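HRDC domain-containing protein (Bifidobacterium adolescentis ATCC 15703, PDB 3CYM) is of unknown function but probably acts as a 3'-5' exonuclease on nucleic acids, in the manner of ribonuclease D. Local coordinates at residues 119-128 / 179-190; 347-355 / 391-399. All blocks are in the same frame, centred on the assembly; numbering follows the deposited sequence. Where two conformers were deposited one is given.

Interaction 1: 119-128 / 179-190; sequences FDTEIAARLL and LETKMRAELKRQ
F119, at the end of strand 117-120, and helix 121-127 behind it lie against helix 179-190; the two short helix axes run 33° from parallel and approach to 10.5 Å, with T121, A124 and L128 opposite E180, M183 and L187. Small A124 and A125 suit this place because a long, flexible methionine reaches between the helices: M183 bends at its last torsion (chi3 78°), which brings CE to 3.6 Å from A124 CB and 3.8 Å from A125 CB. L187 follows one turn on, its CD1 3.8 Å from A124 CB and its CD2 3.7 Å from L128 CD1. At the strand end, the F119 ring takes the aliphatic part of E180 over one face, E180 CG standing 4.1 Å from the F119 ring centroid, a CH-pi contact. R184 runs antiparallel alongside the ring, its guanidinium plane tilted 41° to it, with F119 CD1 over the guanidinium face. E180 fixes the rotation of this group through a salt bridge: R184 NE and NH2 both bond E180 OE1, which lies near the guanidinium plane, while OE2 bonds S40. D120 caps helix 121-127 through OD1, which accepts from E122 N. The pairing sets two helices beside an edge strand of the mixed sheet, consistent with the RNase H-like fold of 3'-5' exonucleases.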
loop_
_atom_site.group_PDB
_atom_site.type_symbol
_atom_site.label_atom_id
_atom_site.label_comp_id
_atom_site.label_asym_id
_atom_site.label_seq_id
_atom_site.Cartn_x
_atom_site.Cartn_y
_atom_site.Cartn_z
ATOM N N PHE A 119 -3.260 13.075 -10.920
ATOM C CA PHE A 119 -2.097 13.794 -10.436
ATOM C C PHE A 119 -1.747 13.195 -9.089
ATOM O O PHE A 119 -2.519 13.302 -8.135
ATOM C CB PHE A 119 -2.356 15.294 -10.305
ATOM C CG PHE A 119 -1.120 16.092 -10.004
ATOM C CD1 PHE A 119 -0.404 16.685 -11.025
ATOM C CD2 PHE A 119 -0.663 16.248 -8.694
ATOM C CE1 PHE A 119 0.760 17.409 -10.754
ATOM C CE2 PHE A 119 0.490 16.974 -8.418
ATOM C CZ PHE A 119 1.198 17.557 -9.448
ATOM N N ASP A 120 -0.582 12.561 -9.012
ATOM C CA ASP A 120 -0.122 11.984 -7.755
ATOM C C ASP A 120 0.808 12.975 -7.042
ATOM O O ASP A 120 1.923 13.236 -7.504
ATOM C CB ASP A 120 0.549 10.622 -8.000
ATOM C CG ASP A 120 0.720 9.790 -6.734
ATOM O OD1 ASP A 120 0.924 10.336 -5.626
ATOM O OD2 ASP A 120 0.688 8.551 -6.861
ATOM N N THR A 121 0.350 13.523 -5.915
ATOM C CA THR A 121 1.136 14.524 -5.186
ATOM C C THR A 121 2.364 13.919 -4.501
ATOM O O THR A 121 3.305 14.636 -4.195
ATOM C CB THR A 121 0.308 15.329 -4.142
ATOM O OG1 THR A 121 -0.378 14.430 -3.265
ATOM C CG2 THR A 121 -0.693 16.251 -4.816
ATOM N N GLU A 122 2.355 12.608 -4.252
ATOM C CA GLU A 122 3.530 11.970 -3.695
ATOM C C GLU A 122 4.561 11.793 -4.790
ATOM O O GLU A 122 5.710 12.157 -4.603
ATOM C CB GLU A 122 3.225 10.632 -3.006
ATOM C CG GLU A 122 4.496 9.938 -2.488
ATOM C CD GLU A 122 4.266 8.978 -1.336
ATOM O OE1 GLU A 122 4.539 7.778 -1.520
ATOM O OE2 GLU A 122 3.827 9.419 -0.250
ATOM N N ILE A 123 4.140 11.264 -5.935
ATOM C CA ILE A 123 5.042 11.068 -7.071
ATOM C C ILE A 123 5.708 12.378 -7.515
ATOM O O ILE A 123 6.932 12.432 -7.697
ATOM C CB ILE A 123 4.321 10.346 -8.237
ATOM C CG1 ILE A 123 4.047 8.885 -7.852
ATOM C CG2 ILE A 123 5.128 10.441 -9.524
ATOM C CD1 ILE A 123 3.347 8.064 -8.919
ATOM N N ALA A 124 4.899 13.429 -7.654
ATOM C CA ALA A 124 5.380 14.777 -7.965
ATOM C C ALA A 124 6.380 15.321 -6.938
ATOM O O ALA A 124 7.400 15.886 -7.315
ATOM C CB ALA A 124 4.210 15.731 -8.122
ATOM N N ALA A 125 6.109 15.128 -5.650
ATOM C CA ALA A 125 7.035 15.579 -4.597
ATOM C C ALA A 125 8.415 14.926 -4.680
ATOM O O ALA A 125 9.425 15.597 -4.485
ATOM C CB ALA A 125 6.428 15.363 -3.219
ATOM N N ARG A 126 8.438 13.629 -4.985
ATOM C CA ARG A 126 9.669 12.835 -5.134
ATOM C C ARG A 126 10.504 13.309 -6.316
ATOM O O ARG A 126 11.713 13.510 -6.210
ATOM C CB ARG A 126 9.336 11.359 -5.387
ATOM C CG ARG A 126 8.375 10.711 -4.433
ATOM C CD ARG A 126 9.051 10.276 -3.178
ATOM N NE ARG A 126 9.803 9.031 -3.301
ATOM C CZ ARG A 126 11.131 8.950 -3.319
ATOM N NH1 ARG A 126 11.719 7.767 -3.431
ATOM N NH2 ARG A 126 11.874 10.043 -3.236
ATOM N N LEU A 127 9.845 13.467 -7.468
ATOM C CA LEU A 127 10.503 14.000 -8.679
ATOM C C LEU A 127 11.119 15.376 -8.425
ATOM O O LEU A 127 12.224 15.655 -8.885
ATOM C CB LEU A 127 9.530 14.078 -9.854
ATOM C CG LEU A 127 9.158 12.784 -10.590
ATOM C CD1 LEU A 127 7.874 13.027 -11.340
ATOM C CD2 LEU A 127 10.248 12.340 -11.547
ATOM N N LEU A 128 10.401 16.203 -7.667
ATOM C CA LEU A 128 10.853 17.524 -7.219
ATOM C C LEU A 128 12.006 17.467 -6.218
ATOM O O LEU A 128 12.637 18.484 -5.929
ATOM C CB LEU A 128 9.680 18.278 -6.584
ATOM C CG LEU A 128 8.977 19.406 -7.346
ATOM C CD1 LEU A 128 9.247 19.343 -8.841
ATOM C CD2 LEU A 128 7.479 19.373 -7.061
ATOM N N LEU A 179 -2.598 21.949 -3.682
ATOM C CA LEU A 179 -1.313 21.261 -3.806
ATOM C C LEU A 179 -0.937 21.056 -5.260
ATOM O O LEU A 179 0.146 21.473 -5.673
ATOM C CB LEU A 179 -1.328 19.906 -3.103
ATOM C CG LEU A 179 -0.758 19.790 -1.691
ATOM C CD1 LEU A 179 -0.623 18.307 -1.359
ATOM C CD2 LEU A 179 0.580 20.528 -1.538
ATOM N N GLU A 180 -1.847 20.440 -6.022
ATOM C CA GLU A 180 -1.662 20.177 -7.454
ATOM C C GLU A 180 -1.232 21.427 -8.223
ATOM O O GLU A 180 -0.298 21.364 -9.015
ATOM C CB GLU A 180 -2.936 19.586 -8.083
ATOM C CG GLU A 180 -2.919 19.658 -9.618
ATOM C CD GLU A 180 -4.157 19.127 -10.313
ATOM O OE1 GLU A 180 -4.000 18.505 -11.385
ATOM O OE2 GLU A 180 -5.281 19.337 -9.815
ATOM N N THR A 181 -1.916 22.546 -7.964
ATOM C CA THR A 181 -1.665 23.834 -8.626
ATOM C C THR A 181 -0.220 24.318 -8.431
ATOM O O THR A 181 0.481 24.550 -9.414
ATOM C CB THR A 181 -2.687 24.917 -8.171
ATOM O OG1 THR A 181 -4.021 24.433 -8.382
ATOM C CG2 THR A 181 -2.509 26.208 -8.953
ATOM N N LYS A 182 0.209 24.435 -7.170
ATOM C CA LYS A 182 1.592 24.797 -6.811
ATOM C C LYS A 182 2.627 23.812 -7.351
ATOM O O LYS A 182 3.680 24.226 -7.832
ATOM C CB LYS A 182 1.762 24.886 -5.286
ATOM C CG LYS A 182 1.131 26.104 -4.631
ATOM C CD LYS A 182 1.990 27.360 -4.774
ATOM C CE LYS A 182 1.337 28.575 -4.103
ATOM N NZ LYS A 182 0.153 29.074 -4.858
ATOM N N MET A 183 2.326 22.517 -7.258
ATOM C CA MET A 183 3.273 21.476 -7.655
ATOM C C MET A 183 3.419 21.339 -9.176
ATOM O O MET A 183 4.488 20.971 -9.653
ATOM C CB MET A 183 2.926 20.124 -7.010
ATOM C CG MET A 183 2.977 20.101 -5.466
ATOM S SD MET A 183 2.625 18.460 -4.799
ATOM C CE MET A 183 4.202 17.768 -5.108
ATOM N N ARG A 184 2.355 21.641 -9.922
ATOM C CA ARG A 184 2.421 21.721 -11.388
ATOM C C ARG A 184 3.309 22.866 -11.840
ATOM O O ARG A 184 4.137 22.691 -12.737
ATOM C CB ARG A 184 1.033 21.890 -12.011
ATOM C CG ARG A 184 0.327 20.593 -12.269
ATOM C CD ARG A 184 -1.018 20.788 -12.935
ATOM N NE ARG A 184 -1.825 19.572 -12.810
ATOM C CZ ARG A 184 -1.860 18.588 -13.707
ATOM N NH1 ARG A 184 -1.152 18.675 -14.823
ATOM N NH2 ARG A 184 -2.617 17.519 -13.491
ATOM N N ALA A 185 3.127 24.027 -11.212
ATOM C CA ALA A 185 3.924 25.223 -11.499
ATOM C C ALA A 185 5.405 24.974 -11.253
ATOM O O ALA A 185 6.237 25.367 -12.065
ATOM C CB ALA A 185 3.427 26.422 -10.676
ATOM N N GLU A 186 5.716 24.292 -10.152
ATOM C CA GLU A 186 7.086 23.912 -9.805
ATOM C C GLU A 186 7.688 22.826 -10.708
ATOM O O GLU A 186 8.867 22.908 -11.067
ATOM C CB GLU A 186 7.159 23.491 -8.335
ATOM C CG GLU A 186 8.577 23.272 -7.782
ATOM C CD GLU A 186 9.485 24.495 -7.910
ATOM O OE1 GLU A 186 10.686 24.313 -8.214
ATOM O OE2 GLU A 186 9.010 25.632 -7.705
ATOM N N LEU A 187 6.901 21.810 -11.064
ATOM C CA LEU A 187 7.373 20.780 -12.006
ATOM C C LEU A 187 7.743 21.395 -13.351
ATOM O O LEU A 187 8.785 21.062 -13.927
ATOM C CB LEU A 187 6.336 19.667 -12.203
ATOM C CG LEU A 187 6.249 18.568 -11.132
ATOM C CD1 LEU A 187 4.863 17.970 -11.104
ATOM C CD2 LEU A 187 7.284 17.482 -11.350
ATOM N N LYS A 188 6.892 22.301 -13.832
ATOM C CA LYS A 188 7.104 23.008 -15.094
ATOM C C LYS A 188 8.378 23.847 -15.053
ATOM O O LYS A 188 9.155 23.850 -16.010
ATOM C CB LYS A 188 5.887 23.878 -15.432
ATOM C CG LYS A 188 4.737 23.094 -16.032
ATOM C CD LYS A 188 3.432 23.866 -16.016
ATOM C CE LYS A 188 2.266 22.945 -16.386
ATOM N NZ LYS A 188 0.924 23.537 -16.115
ATOM N N ARG A 189 8.607 24.524 -13.930
ATOM C CA ARG A 189 9.801 25.347 -13.765
ATOM C C ARG A 189 11.082 24.512 -13.581
ATOM O O ARG A 189 12.163 24.945 -13.973
ATOM C CB ARG A 189 9.595 26.405 -12.666
ATOM C CG ARG A 189 10.108 26.065 -11.276
ATOM C CD ARG A 189 11.280 26.966 -10.915
ATOM N NE ARG A 189 11.196 27.443 -9.533
ATOM C CZ ARG A 189 10.443 28.466 -9.123
ATOM N NH1 ARG A 189 9.684 29.143 -9.982
ATOM N NH2 ARG A 189 10.445 28.816 -7.841
ATOM N N GLN A 190 10.949 23.307 -13.026
ATOM C CA GLN A 190 12.072 22.375 -12.932
ATOM C C GLN A 190 12.230 21.546 -14.210
ATOM O O GLN A 190 13.186 20.786 -14.344
ATOM C CB GLN A 190 11.923 21.448 -11.718
ATOM C CG GLN A 190 12.326 22.059 -10.371
ATOM C CD GLN A 190 12.578 20.996 -9.290
ATOM O OE1 GLN A 190 12.879 19.837 -9.593
ATOM N NE2 GLN A 190 12.461 21.394 -8.027
#

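Interaction 2: 347-355 / 391-399; sequences SAPKSIRVW and QYLRNLCWT
Both polar backbone atoms of A348 are bonded by amide side chains of helix 391-397. Its N donates to N395 OD1 at 2.9 Å, nearly straight at 161°, and its carbonyl O accepts from Q391 NE2, also at 2.9 Å. The same NE2 donates to N395 OD1, which therefore takes two donors from opposite faces of its plane, while N395 ND2 bonds Q414. Glutamine and asparagine suit these places, each offering both a donor and an acceptor. R394 fixes the other end of the Q391 amide: bent at chi3 (-81°), it turns NE and NH2 side-on to OE1, and K350 CA lies over its guanidinium. Farther out, W398 spreads one face beneath the chain, A348 CA over its five-membered ring and P349 CD 3.5 Å from the centroid of its six-membered ring. W398 also points its edge at the face of W355, an edge-to-face pair with six-membered ring centroids 5.0 Å apart and planes at 59°. W355 is steadied by an in-plane bond from NE1 to P349 O, and its CH2 lies 3.9 Å from C397 CB. Around this contact, helix 360-380 packs against W355 and C397, Y359 and R362 meet W398, and helix 407-414 packs on N395.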
loop_
_atom_site.group_PDB
_atom_site.type_symbol
_atom_site.label_atom_id
_atom_site.label_comp_id
_atom_site.label_asym_id
_atom_site.label_seq_id
_atom_site.Cartn_x
_atom_site.Cartn_y
_atom_site.Cartn_z
ATOM N N SER A 347 15.629 -13.049 -12.016
ATOM C CA SER A 347 15.892 -11.723 -11.463
ATOM C C SER A 347 16.977 -11.733 -10.377
ATOM O O SER A 347 17.161 -12.724 -9.665
ATOM C CB SER A 347 14.602 -11.076 -10.940
ATOM O OG SER A 347 14.022 -11.832 -9.891
ATOM N N ALA A 348 17.686 -10.612 -10.272
ATOM C CA ALA A 348 18.849 -10.455 -9.400
ATOM C C ALA A 348 18.483 -10.412 -7.917
ATOM O O ALA A 348 17.402 -9.923 -7.570
ATOM C CB ALA A 348 19.569 -9.179 -9.769
ATOM N N PRO A 349 19.381 -10.925 -7.040
ATOM C CA PRO A 349 19.294 -10.684 -5.597
ATOM C C PRO A 349 19.370 -9.192 -5.267
ATOM O O PRO A 349 20.145 -8.460 -5.890
ATOM C CB PRO A 349 20.528 -11.409 -5.045
ATOM C CG PRO A 349 21.438 -11.584 -6.212
ATOM C CD PRO A 349 20.520 -11.801 -7.360
ATOM N N LYS A 350 18.560 -8.752 -4.307
ATOM C CA LYS A 350 18.553 -7.350 -3.878
ATOM C C LYS A 350 19.748 -7.051 -2.973
ATOM O O LYS A 350 20.170 -5.901 -2.844
ATOM C CB LYS A 350 17.251 -7.005 -3.138
ATOM C CG LYS A 350 15.976 -7.372 -3.873
ATOM C CD LYS A 350 14.823 -7.519 -2.898
ATOM C CE LYS A 350 13.729 -8.397 -3.474
ATOM N NZ LYS A 350 12.846 -8.939 -2.400
ATOM N N SER A 351 20.279 -8.098 -2.347
ATOM C CA SER A 351 21.365 -7.972 -1.382
ATOM C C SER A 351 22.715 -7.863 -2.089
ATOM O O SER A 351 23.092 -8.756 -2.849
ATOM C CB SER A 351 21.343 -9.170 -0.422
ATOM O OG SER A 351 22.321 -9.047 0.597
ATOM N N ILE A 352 23.440 -6.770 -1.833
ATOM C CA ILE A 352 24.766 -6.549 -2.416
ATOM C C ILE A 352 25.776 -7.557 -1.856
ATOM O O ILE A 352 26.725 -7.942 -2.551
ATOM C CB ILE A 352 25.251 -5.062 -2.245
ATOM C CG1 ILE A 352 24.305 -4.080 -2.964
ATOM C CG2 ILE A 352 26.719 -4.861 -2.696
ATOM C CD1 ILE A 352 24.218 -4.227 -4.500
ATOM N N ARG A 353 25.533 -8.012 -0.622
ATOM C CA ARG A 353 26.345 -9.053 0.023
ATOM C C ARG A 353 26.447 -10.319 -0.821
ATOM O O ARG A 353 27.534 -10.877 -0.948
ATOM C CB ARG A 353 25.797 -9.419 1.406
ATOM C CG ARG A 353 25.431 -8.236 2.278
ATOM C CD ARG A 353 24.582 -8.670 3.456
ATOM N NE ARG A 353 25.403 -8.969 4.630
ATOM C CZ ARG A 353 25.490 -10.159 5.227
ATOM N NH1 ARG A 353 24.795 -11.196 4.773
ATOM N NH2 ARG A 353 26.275 -10.312 6.295
ATOM N N VAL A 354 25.315 -10.753 -1.385
ATOM C CA VAL A 354 25.247 -11.912 -2.290
ATOM C C VAL A 354 26.061 -11.671 -3.566
ATOM O O VAL A 354 26.847 -12.534 -3.973
ATOM C CB VAL A 354 23.784 -12.260 -2.669
ATOM C CG1 VAL A 354 23.720 -13.513 -3.560
ATOM C CG2 VAL A 354 22.945 -12.452 -1.418
ATOM N N TRP A 355 25.868 -10.497 -4.179
ATOM C CA TRP A 355 26.647 -10.067 -5.339
ATOM C C TRP A 355 28.144 -10.091 -5.041
ATOM O O TRP A 355 28.907 -10.657 -5.808
ATOM C CB TRP A 355 26.263 -8.648 -5.768
ATOM C CG TRP A 355 24.962 -8.500 -6.496
ATOM C CD1 TRP A 355 23.707 -8.587 -5.964
ATOM C CD2 TRP A 355 24.786 -8.187 -7.885
ATOM N NE1 TRP A 355 22.762 -8.371 -6.937
ATOM C CE2 TRP A 355 23.397 -8.122 -8.126
ATOM C CE3 TRP A 355 25.669 -7.970 -8.953
ATOM C CZ2 TRP A 355 22.868 -7.842 -9.392
ATOM C CZ3 TRP A 355 25.139 -7.689 -10.214
ATOM C CH2 TRP A 355 23.753 -7.625 -10.417
ATOM N N GLN A 391 16.094 -2.027 -8.790
ATOM C CA GLN A 391 16.020 -3.441 -9.196
ATOM C C GLN A 391 16.225 -3.671 -10.704
ATOM O O GLN A 391 16.761 -4.715 -11.111
ATOM C CB GLN A 391 14.707 -4.084 -8.714
ATOM C CG GLN A 391 14.646 -5.619 -8.804
ATOM C CD GLN A 391 15.703 -6.330 -7.948
ATOM O OE1 GLN A 391 16.069 -5.864 -6.873
ATOM N NE2 GLN A 391 16.178 -7.467 -8.425
ATOM N N TYR A 392 15.821 -2.705 -11.526
ATOM C CA TYR A 392 15.971 -2.842 -12.980
ATOM C C TYR A 392 17.451 -2.832 -13.399
ATOM O O TYR A 392 17.844 -3.562 -14.313
ATOM C CB TYR A 392 15.158 -1.782 -13.741
ATOM C CG TYR A 392 13.651 -1.789 -13.488
ATOM C CD1 TYR A 392 12.992 -2.930 -13.005
ATOM C CD2 TYR A 392 12.882 -0.660 -13.762
ATOM C CE1 TYR A 392 11.625 -2.930 -12.775
ATOM C CE2 TYR A 392 11.499 -0.655 -13.541
ATOM C CZ TYR A 392 10.887 -1.790 -13.051
ATOM O OH TYR A 392 9.535 -1.785 -12.832
ATOM N N LEU A 393 18.261 -2.036 -12.698
ATOM C CA LEU A 393 19.720 -1.984 -12.903
ATOM C C LEU A 393 20.419 -3.247 -12.424
ATOM O O LEU A 393 21.404 -3.677 -13.022
ATOM C CB LEU A 393 20.335 -0.779 -12.183
ATOM C CG LEU A 393 19.708 0.601 -12.365
ATOM C CD1 LEU A 393 20.337 1.578 -11.382
ATOM C CD2 LEU A 393 19.886 1.079 -13.773
ATOM N N ARG A 394 19.931 -3.802 -11.319
ATOM C CA ARG A 394 20.400 -5.083 -10.797
ATOM C C ARG A 394 20.088 -6.239 -11.759
ATOM O O ARG A 394 20.969 -7.045 -12.079
ATOM C CB ARG A 394 19.786 -5.354 -9.421
ATOM C CG ARG A 394 20.209 -4.364 -8.338
ATOM C CD ARG A 394 19.928 -4.907 -6.940
ATOM N NE ARG A 394 18.535 -4.728 -6.543
ATOM C CZ ARG A 394 18.069 -3.681 -5.869
ATOM N NH1 ARG A 394 18.875 -2.694 -5.509
ATOM N NH2 ARG A 394 16.782 -3.617 -5.562
ATOM N N ASN A 395 18.838 -6.312 -12.220
ATOM C CA ASN A 395 18.435 -7.294 -13.228
ATOM C C ASN A 395 19.289 -7.219 -14.507
ATOM O O ASN A 395 19.725 -8.249 -15.025
ATOM C CB ASN A 395 16.933 -7.166 -13.544
ATOM C CG ASN A 395 16.040 -7.622 -12.383
ATOM O OD1 ASN A 395 16.520 -8.161 -11.379
ATOM N ND2 ASN A 395 14.731 -7.407 -12.521
ATOM N N LEU A 396 19.558 -5.996 -14.969
ATOM C CA LEU A 396 20.395 -5.725 -16.152
ATOM C C LEU A 396 21.831 -6.242 -16.034
ATOM O O LEU A 396 22.393 -6.765 -16.995
ATOM C CB LEU A 396 20.394 -4.217 -16.449
ATOM C CG LEU A 396 21.285 -3.600 -17.536
ATOM C CD1 LEU A 396 20.745 -3.828 -18.948
ATOM C CD2 LEU A 396 21.422 -2.117 -17.262
ATOM N N CYS A 397 22.412 -6.091 -14.850
ATOM C CA CYS A 397 23.789 -6.491 -14.609
ATOM C C CYS A 397 23.903 -7.937 -14.118
ATOM O O CYS A 397 25.006 -8.452 -13.937
ATOM C CB CYS A 397 24.456 -5.515 -13.642
ATOM S SG CYS A 397 24.549 -3.837 -14.313
ATOM N N TRP A 398 22.757 -8.594 -13.939
ATOM C CA TRP A 398 22.706 -9.993 -13.507
ATOM C C TRP A 398 22.966 -10.946 -14.671
ATOM O O TRP A 398 22.087 -11.698 -15.103
ATOM C CB TRP A 398 21.366 -10.291 -12.838
ATOM C CG TRP A 398 21.341 -11.582 -12.068
ATOM C CD1 TRP A 398 20.510 -12.639 -12.284
ATOM C CD2 TRP A 398 22.195 -11.959 -10.973
ATOM N NE1 TRP A 398 20.783 -13.647 -11.392
ATOM C CE2 TRP A 398 21.812 -13.258 -10.577
ATOM C CE3 TRP A 398 23.243 -11.325 -10.288
ATOM C CZ2 TRP A 398 22.437 -13.936 -9.528
ATOM C CZ3 TRP A 398 23.863 -12.000 -9.243
ATOM C CH2 TRP A 398 23.452 -13.289 -8.873
ATOM N N THR A 399 24.200 -10.902 -15.163
ATOM C CA THR A 399 24.611 -11.596 -16.373
ATOM C C THR A 399 26.145 -11.625 -16.455
ATOM O O THR A 399 26.833 -10.736 -15.940
ATOM C CB THR A 399 24.012 -10.934 -17.656
ATOM O OG1 THR A 399 24.557 -11.548 -18.827
ATOM C CG2 THR A 399 24.304 -9.435 -17.700
#

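In the fold
From the N terminus, the chain first passes through the mixed sheet, one of whose two outermost strands, 117-120, leads into helix 121-127. Interaction 1 then closes a loop of 50 residues, about half of them helical, by bringing helix 176-190 back beside that edge, all within the 3'-5' exonuclease range. After helix 193-207 the chain runs through the HRDC range before interaction 2 opens; this contact closes a 35-residue, mostly helical loop in the C-terminal range, joining the lead-in to helix 352-358 with helix 390-397. The loops stand in series, neither nested nor crossed. Their centres are 31 Å apart and their nearest atoms about 12 Å, so the two contacts do not touch.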